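Local coordinates for SIR4-interacting protein SIF2 (Saccharomyces cerevisiae, PDB 1R5M) that antagonizes telomeric silencing, belongs to the Set3 corepressor complex and may recruit SIR4 to non-telomeric sites, at residues Cys113-His118 and Val153-Asn158; His163-Asp168 and Val212-Asp217; Asp119-Val124 and Trp135-Ala140. One frame throughout, in Å; residues are numbered along the deposited sequence.

Contact 1: Cys113-His118 and Val153-Asn158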
loop_
_atom_site.group_PDB
_atom_site.type_symbol
_atom_site.label_atom_id
_atom_site.label_comp_id
_atom_site.label_asym_id
_atom_site.label_seq_id
_atom_site.Cartn_x
_atom_site.Cartn_y
_atom_site.Cartn_z
ATOM N N CYS A 113 10.667 0.363 -1.190
ATOM C CA CYS A 113 9.470 -0.273 -1.718
ATOM C C CYS A 113 9.667 -1.770 -1.908
ATOM O O CYS A 113 10.744 -2.216 -2.304
ATOM C CB CYS A 113 9.121 0.388 -3.062
ATOM S SG CYS A 113 7.555 -0.101 -3.839
ATOM N N LEU A 114 8.630 -2.541 -1.589
ATOM C CA LEU A 114 8.652 -3.991 -1.772
ATOM C C LEU A 114 7.286 -4.388 -2.318
ATOM O O LEU A 114 6.258 -3.880 -1.861
ATOM C CB LEU A 114 8.901 -4.734 -0.456
ATOM C CG LEU A 114 10.216 -4.430 0.266
ATOM C CD1 LEU A 114 9.988 -3.293 1.244
ATOM C CD2 LEU A 114 10.704 -5.666 1.004
ATOM N N ALA A 115 7.272 -5.292 -3.293
ATOM C CA ALA A 115 6.011 -5.725 -3.880
ATOM C C ALA A 115 6.048 -7.169 -4.359
ATOM O O ALA A 115 6.792 -7.504 -5.280
ATOM C CB ALA A 115 5.636 -4.809 -5.048
ATOM N N TRP A 116 5.247 -8.017 -3.723
ATOM C CA TRP A 116 5.141 -9.423 -4.111
ATOM C C TRP A 116 4.273 -9.526 -5.357
ATOM O O TRP A 116 3.370 -8.713 -5.563
ATOM C CB TRP A 116 4.432 -10.255 -3.033
ATOM C CG TRP A 116 5.194 -10.522 -1.789
ATOM C CD1 TRP A 116 5.046 -9.896 -0.582
ATOM C CD2 TRP A 116 6.184 -11.535 -1.598
ATOM N NE1 TRP A 116 5.880 -10.465 0.349
ATOM C CE2 TRP A 116 6.592 -11.473 -0.247
ATOM C CE3 TRP A 116 6.768 -12.492 -2.438
ATOM C CZ2 TRP A 116 7.558 -12.331 0.284
ATOM C CZ3 TRP A 116 7.730 -13.347 -1.910
ATOM C CH2 TRP A 116 8.115 -13.260 -0.560
ATOM N N SER A 117 4.544 -10.533 -6.183
ATOM C CA SER A 117 3.718 -10.775 -7.355
ATOM C C SER A 117 2.430 -11.381 -6.786
ATOM O O SER A 117 2.423 -11.884 -5.659
ATOM C CB SER A 117 4.407 -11.765 -8.296
ATOM O OG SER A 117 4.648 -12.995 -7.640
ATOM N N HIS A 118 1.344 -11.336 -7.549
ATOM C CA HIS A 118 0.071 -11.864 -7.065
ATOM C C HIS A 118 0.106 -13.342 -6.689
ATOM O O HIS A 118 -0.623 -13.784 -5.803
ATOM C CB HIS A 118 -1.020 -11.604 -8.107
ATOM C CG HIS A 118 -1.359 -10.155 -8.266
ATOM N ND1 HIS A 118 -1.941 -9.414 -7.261
ATOM C CD2 HIS A 118 -1.176 -9.304 -9.303
ATOM C CE1 HIS A 118 -2.103 -8.168 -7.672
ATOM N NE2 HIS A 118 -1.647 -8.076 -8.908
ATOM N N VAL A 153 8.600 4.735 -5.135
ATOM C CA VAL A 153 7.446 4.916 -4.256
ATOM C C VAL A 153 6.342 3.890 -4.473
ATOM O O VAL A 153 5.619 3.548 -3.536
ATOM C CB VAL A 153 6.819 6.328 -4.408
ATOM C CG1 VAL A 153 7.852 7.394 -4.101
ATOM C CG2 VAL A 153 6.266 6.521 -5.806
ATOM N N SER A 154 6.207 3.394 -5.699
ATOM C CA SER A 154 5.160 2.426 -5.988
ATOM C C SER A 154 5.575 1.428 -7.061
ATOM O O SER A 154 6.269 1.776 -8.017
ATOM C CB SER A 154 3.887 3.161 -6.430
ATOM O OG SER A 154 2.809 2.258 -6.632
ATOM N N VAL A 155 5.154 0.180 -6.877
ATOM C CA VAL A 155 5.416 -0.899 -7.828
ATOM C C VAL A 155 4.171 -1.775 -7.834
ATOM O O VAL A 155 3.756 -2.274 -6.787
ATOM C CB VAL A 155 6.620 -1.771 -7.417
ATOM C CG1 VAL A 155 6.747 -2.962 -8.370
ATOM C CG2 VAL A 155 7.894 -0.946 -7.445
ATOM N N LYS A 156 3.569 -1.946 -9.008
ATOM C CA LYS A 156 2.362 -2.760 -9.132
ATOM C C LYS A 156 2.538 -3.823 -10.216
ATOM O O LYS A 156 2.992 -3.527 -11.322
ATOM C CB LYS A 156 1.150 -1.880 -9.476
ATOM C CG LYS A 156 0.766 -0.845 -8.411
ATOM C CD LYS A 156 0.227 -1.509 -7.154
ATOM C CE LYS A 156 -0.258 -0.485 -6.117
ATOM N NZ LYS A 156 -1.486 0.265 -6.521
ATOM N N TRP A 157 2.175 -5.058 -9.878
ATOM C CA TRP A 157 2.258 -6.187 -10.802
ATOM C C TRP A 157 0.943 -6.358 -11.543
ATOM O O TRP A 157 -0.126 -6.127 -10.976
ATOM C CB TRP A 157 2.493 -7.494 -10.048
ATOM C CG TRP A 157 3.841 -7.697 -9.471
ATOM C CD1 TRP A 157 4.328 -7.179 -8.306
ATOM C CD2 TRP A 157 4.857 -8.555 -9.989
ATOM N NE1 TRP A 157 5.589 -7.676 -8.060
ATOM C CE2 TRP A 157 5.937 -8.522 -9.080
ATOM C CE3 TRP A 157 4.959 -9.354 -11.136
ATOM C CZ2 TRP A 157 7.107 -9.261 -9.280
ATOM C CZ3 TRP A 157 6.122 -10.090 -11.336
ATOM C CH2 TRP A 157 7.180 -10.038 -10.411
ATOM N N ASN A 158 1.007 -6.787 -12.800
ATOM C CA ASN A 158 -0.226 -7.016 -13.539
ATOM C C ASN A 158 -0.722 -8.421 -13.199
ATOM O O ASN A 158 -0.032 -9.181 -12.514
ATOM C CB ASN A 158 -0.004 -6.826 -15.049
ATOM C CG ASN A 158 0.660 -8.011 -15.712
ATOM O OD1 ASN A 158 1.488 -8.696 -15.115
ATOM N ND2 ASN A 158 0.309 -8.245 -16.973
HETATM O O HOH W 1 1.514 -10.795 -10.442
#

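Contact 2: His163-Asp168 and Val212-Asp217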
loop_
_atom_site.group_PDB
_atom_site.type_symbol
_atom_site.label_atom_id
_atom_site.label_comp_id
_atom_site.label_asym_id
_atom_site.label_seq_id
_atom_site.Cartn_x
_atom_site.Cartn_y
_atom_site.Cartn_z
ATOM N N HIS A 163 4.297 -8.210 -16.251
ATOM C CA HIS A 163 4.656 -6.800 -16.324
ATOM C C HIS A 163 4.472 -6.103 -14.993
ATOM O O HIS A 163 3.660 -6.516 -14.170
ATOM C CB HIS A 163 3.780 -6.057 -17.339
ATOM C CG HIS A 163 3.907 -6.558 -18.742
ATOM N ND1 HIS A 163 3.323 -7.730 -19.170
ATOM C CD2 HIS A 163 4.551 -6.043 -19.814
ATOM C CE1 HIS A 163 3.599 -7.915 -20.448
ATOM N NE2 HIS A 163 4.343 -6.905 -20.864
ATOM N N ILE A 164 5.240 -5.041 -14.786
ATOM C CA ILE A 164 5.094 -4.238 -13.581
ATOM C C ILE A 164 5.170 -2.781 -13.994
ATOM O O ILE A 164 5.705 -2.446 -15.057
ATOM C CB ILE A 164 6.210 -4.470 -12.519
ATOM C CG1 ILE A 164 7.582 -4.121 -13.095
ATOM C CG2 ILE A 164 6.164 -5.898 -12.008
ATOM C CD1 ILE A 164 8.666 -3.982 -12.026
ATOM N N ILE A 165 4.593 -1.925 -13.162
ATOM C CA ILE A 165 4.652 -0.486 -13.369
ATOM C C ILE A 165 5.375 -0.005 -12.126
ATOM O O ILE A 165 5.041 -0.421 -11.015
ATOM C CB ILE A 165 3.270 0.177 -13.368
ATOM C CG1 ILE A 165 2.419 -0.367 -14.507
ATOM C CG2 ILE A 165 3.425 1.690 -13.493
ATOM C CD1 ILE A 165 0.956 -0.094 -14.312
ATOM N N SER A 166 6.377 0.846 -12.301
ATOM C CA SER A 166 7.103 1.379 -11.156
ATOM C C SER A 166 7.134 2.891 -11.281
ATOM O O SER A 166 7.205 3.431 -12.384
ATOM C CB SER A 166 8.532 0.823 -11.101
ATOM O OG SER A 166 9.244 1.097 -12.295
ATOM N N MET A 167 7.051 3.576 -10.149
ATOM C CA MET A 167 7.086 5.030 -10.159
ATOM C C MET A 167 7.961 5.515 -9.021
ATOM O O MET A 167 7.952 4.934 -7.934
ATOM C CB MET A 167 5.675 5.613 -10.011
ATOM C CG MET A 167 5.632 7.134 -10.164
ATOM S SD MET A 167 3.956 7.788 -10.249
ATOM C CE MET A 167 3.466 7.510 -8.578
ATOM N N ASP A 168 8.738 6.563 -9.280
ATOM C CA ASP A 168 9.600 7.121 -8.248
ATOM C C ASP A 168 9.061 8.461 -7.751
ATOM O O ASP A 168 8.035 8.946 -8.236
ATOM C CB ASP A 168 11.057 7.260 -8.741
ATOM C CG ASP A 168 11.207 8.174 -9.949
ATOM O OD1 ASP A 168 10.549 9.236 -10.004
ATOM O OD2 ASP A 168 12.016 7.833 -10.842
ATOM N N VAL A 212 0.123 4.115 -8.483
ATOM C CA VAL A 212 -0.200 3.747 -9.862
ATOM C C VAL A 212 -1.052 2.483 -9.724
ATOM O O VAL A 212 -1.115 1.901 -8.644
ATOM C CB VAL A 212 1.060 3.426 -10.702
ATOM C CG1 VAL A 212 1.947 4.663 -10.813
ATOM C CG2 VAL A 212 1.821 2.269 -10.082
ATOM N N GLU A 213 -1.699 2.041 -10.797
ATOM C CA GLU A 213 -2.548 0.861 -10.679
ATOM C C GLU A 213 -2.919 0.238 -12.019
ATOM O O GLU A 213 -3.091 0.942 -13.011
ATOM C CB GLU A 213 -3.835 1.237 -9.919
ATOM C CG GLU A 213 -4.858 0.113 -9.769
ATOM C CD GLU A 213 -4.433 -0.947 -8.767
ATOM O OE1 GLU A 213 -3.214 -1.193 -8.642
ATOM O OE2 GLU A 213 -5.313 -1.547 -8.113
ATOM N N TRP A 214 -3.030 -1.087 -12.043
ATOM C CA TRP A 214 -3.432 -1.793 -13.256
ATOM C C TRP A 214 -4.954 -1.853 -13.246
ATOM O O TRP A 214 -5.556 -2.108 -12.203
ATOM C CB TRP A 214 -2.884 -3.226 -13.276
ATOM C CG TRP A 214 -1.420 -3.317 -13.542
ATOM C CD1 TRP A 214 -0.414 -3.297 -12.621
ATOM C CD2 TRP A 214 -0.791 -3.410 -14.825
ATOM N NE1 TRP A 214 0.807 -3.369 -13.252
ATOM C CE2 TRP A 214 0.603 -3.439 -14.606
ATOM C CE3 TRP A 214 -1.272 -3.471 -16.141
ATOM C CZ2 TRP A 214 1.527 -3.526 -15.658
ATOM C CZ3 TRP A 214 -0.353 -3.558 -17.188
ATOM C CH2 TRP A 214 1.031 -3.584 -16.938
ATOM N N VAL A 215 -5.577 -1.627 -14.399
ATOM C CA VAL A 215 -7.036 -1.675 -14.473
ATOM C C VAL A 215 -7.518 -2.750 -15.438
ATOM O O VAL A 215 -8.716 -2.883 -15.696
ATOM C CB VAL A 215 -7.630 -0.304 -14.875
ATOM C CG1 VAL A 215 -7.276 0.732 -13.824
ATOM C CG2 VAL A 215 -7.116 0.122 -16.240
ATOM N N ASP A 216 -6.565 -3.513 -15.964
ATOM C CA ASP A 216 -6.836 -4.618 -16.877
ATOM C C ASP A 216 -5.500 -5.328 -17.075
ATOM O O ASP A 216 -4.464 -4.836 -16.631
ATOM C CB ASP A 216 -7.368 -4.110 -18.221
ATOM C CG ASP A 216 -8.214 -5.148 -18.945
ATOM O OD1 ASP A 216 -8.111 -6.348 -18.614
ATOM O OD2 ASP A 216 -8.979 -4.759 -19.854
ATOM N N ASP A 217 -5.519 -6.484 -17.730
ATOM C CA ASP A 217 -4.288 -7.228 -17.957
ATOM C C ASP A 217 -3.271 -6.402 -18.743
ATOM O O ASP A 217 -2.062 -6.595 -18.601
ATOM C CB ASP A 217 -4.590 -8.527 -18.713
ATOM C CG ASP A 217 -5.497 -9.461 -17.930
ATOM O OD1 ASP A 217 -5.099 -9.895 -16.830
ATOM O OD2 ASP A 217 -6.609 -9.759 -18.413
#

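Contact 3: Asp119-Val124 and Trp135-Ala140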
loop_
_atom_site.group_PDB
_atom_site.type_symbol
_atom_site.label_atom_id
_atom_site.label_comp_id
_atom_site.label_asym_id
_atom_site.label_seq_id
_atom_site.Cartn_x
_atom_site.Cartn_y
_atom_site.Cartn_z
ATOM N N ASP A 119 0.966 -14.097 -7.358
ATOM C CA ASP A 119 1.110 -15.529 -7.114
ATOM C C ASP A 119 2.006 -15.813 -5.909
ATOM O O ASP A 119 2.110 -16.957 -5.458
ATOM C CB ASP A 119 1.732 -16.170 -8.337
ATOM C CG ASP A 119 3.001 -15.460 -8.743
ATOM O OD1 ASP A 119 2.909 -14.408 -9.411
ATOM O OD2 ASP A 119 4.084 -15.933 -8.367
ATOM N N GLY A 120 2.677 -14.775 -5.414
ATOM C CA GLY A 120 3.547 -14.926 -4.262
ATOM C C GLY A 120 4.887 -15.598 -4.505
ATOM O O GLY A 120 5.622 -15.855 -3.558
ATOM N N ASN A 121 5.223 -15.877 -5.760
ATOM C CA ASN A 121 6.493 -16.537 -6.050
ATOM C C ASN A 121 7.652 -15.594 -6.334
ATOM O O ASN A 121 8.812 -16.003 -6.269
ATOM C CB ASN A 121 6.333 -17.508 -7.225
ATOM C CG ASN A 121 5.504 -18.719 -6.860
ATOM O OD1 ASN A 121 5.829 -19.438 -5.916
ATOM N ND2 ASN A 121 4.427 -18.954 -7.603
ATOM N N SER A 122 7.344 -14.335 -6.630
ATOM C CA SER A 122 8.381 -13.354 -6.925
ATOM C C SER A 122 8.146 -12.069 -6.152
ATOM O O SER A 122 7.027 -11.787 -5.721
ATOM C CB SER A 122 8.391 -13.032 -8.418
ATOM O OG SER A 122 8.545 -14.216 -9.186
ATOM N N ILE A 123 9.201 -11.285 -5.984
ATOM C CA ILE A 123 9.084 -10.017 -5.276
ATOM C C ILE A 123 10.060 -8.996 -5.846
ATOM O O ILE A 123 11.173 -9.341 -6.244
ATOM C CB ILE A 123 9.332 -10.203 -3.745
ATOM C CG1 ILE A 123 9.150 -8.863 -3.021
ATOM C CG2 ILE A 123 10.723 -10.774 -3.489
ATOM C CD1 ILE A 123 9.147 -8.978 -1.501
ATOM N N VAL A 124 9.618 -7.746 -5.923
ATOM C CA VAL A 124 10.455 -6.657 -6.412
ATOM C C VAL A 124 10.823 -5.777 -5.225
ATOM O O VAL A 124 9.982 -5.499 -4.367
ATOM C CB VAL A 124 9.705 -5.765 -7.441
ATOM C CG1 VAL A 124 10.506 -4.490 -7.716
ATOM C CG2 VAL A 124 9.488 -6.527 -8.738
ATOM N N TRP A 135 13.321 -10.875 -7.307
ATOM C CA TRP A 135 13.763 -12.082 -6.613
ATOM C C TRP A 135 12.688 -13.159 -6.539
ATOM O O TRP A 135 11.496 -12.868 -6.626
ATOM C CB TRP A 135 14.166 -11.749 -5.171
ATOM C CG TRP A 135 14.888 -10.444 -4.980
ATOM C CD1 TRP A 135 14.339 -9.189 -4.963
ATOM C CD2 TRP A 135 16.289 -10.271 -4.748
ATOM N NE1 TRP A 135 15.315 -8.248 -4.731
ATOM C CE2 TRP A 135 16.522 -8.884 -4.596
ATOM C CE3 TRP A 135 17.373 -11.153 -4.652
ATOM C CZ2 TRP A 135 17.795 -8.360 -4.353
ATOM C CZ3 TRP A 135 18.641 -10.632 -4.411
ATOM C CH2 TRP A 135 18.839 -9.247 -4.264
ATOM N N ASN A 136 13.119 -14.405 -6.363
ATOM C CA ASN A 136 12.180 -15.505 -6.197
ATOM C C ASN A 136 11.880 -15.555 -4.696
ATOM O O ASN A 136 12.657 -15.038 -3.893
ATOM C CB ASN A 136 12.797 -16.828 -6.660
ATOM C CG ASN A 136 11.915 -18.025 -6.339
ATOM O OD1 ASN A 136 12.156 -18.756 -5.369
ATOM N ND2 ASN A 136 10.879 -18.222 -7.143
ATOM N N LYS A 137 10.766 -16.173 -4.316
ATOM C CA LYS A 137 10.381 -16.247 -2.907
ATOM C C LYS A 137 11.389 -16.950 -2.001
ATOM O O LYS A 137 11.317 -16.817 -0.775
ATOM C CB LYS A 137 9.011 -16.916 -2.764
ATOM C CG LYS A 137 8.960 -18.363 -3.232
ATOM C CD LYS A 137 7.599 -18.977 -2.945
ATOM C CE LYS A 137 7.500 -20.388 -3.508
ATOM N NZ LYS A 137 8.528 -21.291 -2.923
ATOM N N THR A 138 12.318 -17.700 -2.590
ATOM C CA THR A 138 13.339 -18.387 -1.804
ATOM C C THR A 138 14.595 -17.521 -1.686
ATOM O O THR A 138 15.544 -17.883 -0.989
ATOM C CB THR A 138 13.727 -19.754 -2.426
ATOM O OG1 THR A 138 14.315 -19.552 -3.718
ATOM C CG2 THR A 138 12.501 -20.641 -2.563
ATOM N N GLY A 139 14.598 -16.383 -2.382
ATOM C CA GLY A 139 15.730 -15.471 -2.318
ATOM C C GLY A 139 16.587 -15.292 -3.561
ATOM O O GLY A 139 17.322 -14.308 -3.666
ATOM N N ALA A 140 16.502 -16.218 -4.508
ATOM C CA ALA A 140 17.318 -16.119 -5.719
ATOM C C ALA A 140 17.073 -14.846 -6.525
ATOM O O ALA A 140 15.928 -14.469 -6.778
ATOM C CB ALA A 140 17.083 -17.338 -6.607
#

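Contact 1: Cys113-His118 and Val153-Asn158
The indole of Trp157 lies beneath the backbone of Ser117 and ties the end of strand 153-157 to that of strand 113-116. Ser117 CA stands almost squarely over the five-membered ring, 3.5 Å from its centroid, as a CH-pi contact. Ser117 CB, bonded to it, sits at a similar height over the middle of the whole indole. With CG anti to the carbonyl carbon (chi1 -73°), the indole reaches across far enough for NE1 to donate to Ala115 O at 3.0 Å. This bond is fairly straight at the hydrogen (157°) and runs close to the ring plane, but it meets the carbonyl oxygen from above the carbonyl plane. Face contact and edge bond together fix how the ring is turned. Farther back, Val155 divides its branches: CG2 packs on Cys113 SG at 3.7 Å, and CG1 touches Ala115 CB at 4.0 Å. This is the tightly packed part, and Val124 and Ser166 add to it from the next strands. The far end, beyond Ser117, is looser. His118, exposed to solvent, swings its imidazole across to donate from NE2 to Trp157 O at 3.2 Å, through a more bent bond that approaches above the carbonyl plane. Asn158 O lies at the edge of the same imidazole, 3.4 Å from CD2. A water completes this side, accepting from His118 N at 2.9 Å and donating to Asn158 O. The strand axes run nearly parallel, 11° apart and 6.9 Å at closest, and the link runs from side chains to backbone carbonyls and through a water, without backbone pairing between the two segments. Trp116 repeats the tryptophan-to-carbonyl bond toward Thr52 O. This is the interface between the innermost strands of adjacent blades, WD 2 and WD 3, in a WD40 beta-propeller.

Contact 2: His163-Asp168 and Val212-Asp217
Trp214 presents one indole face to Ile165, whose CD1 stands 3.3 Å above the ring plane, displaced from the middle toward the rim. CD1 is closest to NE1 and CE2, and makes a CH-pi contact with the five-membered ring. CG1 of the same isoleucine reaches the six-membered part, 3.5 Å from CZ2, so the arm crosses the indole at a slant and touches it with both CG1 and CD1. At the rim, near the ring plane, comes the carbonyl carbon of Ile164. His163 CB approaches CH2 obliquely at 3.7 Å, while its imidazole turns away from the contact. The Ile165 arm owes its reach to an extended second torsion (chi2 162°), which carries CD1 out over the indole. Its other branch serves a different neighbour: CG2 meets Val212 CG2 at 3.8 Å, the two branches passing from opposite strands. Val212 is shared, for its CG1 packs against Met167, 3.8 Å from SD and 3.9 Å from CE. A bend at the last torsion of Met167 (chi3 70°) folds the methyl back so that sulfur and CE both touch this one branch. The contact is thus wholly apolar, with the indole nitrogen satisfied elsewhere: Trp214 NE1 donates to Lys156 O. Glu213 points away from the interface, pairing with Lys156 and accepting from Phe255 N. In the beta-propeller this packs the second strand of the WD 3 blade on the first of the WD 4 blade. Strand 163-168 is flanked in its own sheet by strands 152-157 and 173-177, and Leu175 and Thr173 of the latter add to the packing. Facing it, strand 213-216 opens the next blade, where its neighbour 219-223 contributes Phe220, edge-to-face with Trp214, and Ile222 against Val212.

Contact 3: Asp119-Val124 and Trp135-Ala140
Lys137 CG is placed between its backbone N and carbonyl carbon (chi1 63°), while Asn121 CG stands anti to its own carbonyl carbon (chi1 -70°); with these settings the two side chains run alongside each other in one direction. Asn121 OD1 comes within 3.1 Å of Lys137 CE, a close contact with the carbon next to the ammonium, whose charge probably makes it attractive. Nearer the backbone, Lys137 CB rests against Gly120 O at 3.6 Å. Lys137 N donates to Asn121 O at 2.8 Å, reaching it from above the carbonyl plane. One step on, Ser122 and Asn136 form a non-hydrogen-bonded antiparallel pair, in which Ser122 CA approaches Trp135 O at 3.2 Å. Next comes the hydrogen-bonded pair of Ile123 and Trp135: Ile123 N gives to Trp135 O at 2.9 Å, and Trp135 N returns a bond to Ile123 O nearly along the C=O axis (2.8 Å, 160° at the hydrogen). That carbonyl oxygen also lies at the edge of the indole, near CD1. Ile123 CG2 and Trp135 CB pack on the opposite face of the sheet from Ser122 and Asn136. An Asx turn lies in each segment. Asp119 OD2 accepts from the backbone N of Asn121, and Asn136 OD1 accepts from both N and OG1 of Thr138, at 3.0 Å from the former. The second lies in a type I turn from Asn136 to Gly139. Trp135 NE1 is hydrogen-bonded to Thr125 OG1 of the paired strand. The whole is the open end of the hairpin between strands 122-127 and 132-136 of WD 2; Trp135-Asn136, closing the repeat, holds the place of the Trp-Asp dipeptide that names the WD40 family.

Overall arrangement
Contacts 1 and 2 join consecutive blades, WD 2 to WD 3 and WD 3 to WD 4, whereas contact 3 lies within WD 2. The first two are buried, centred about 9 and 13 Å from the chain centre; contact 3, at about 18 Å, is only partly buried. Chemistry follows place: an indole N-H bond and a CH-pi contact, with a watered margin, in contact 1, apolar side chains in contact 2, backbone pairing and turns in contact 3. They share sheets: strands 111-116 and 122-127 link contacts 1 and 3, strands 152-157 and 163-168 link contacts 1 and 2. Contacts 2 and 3 barely meet, through Ile164 and Val124.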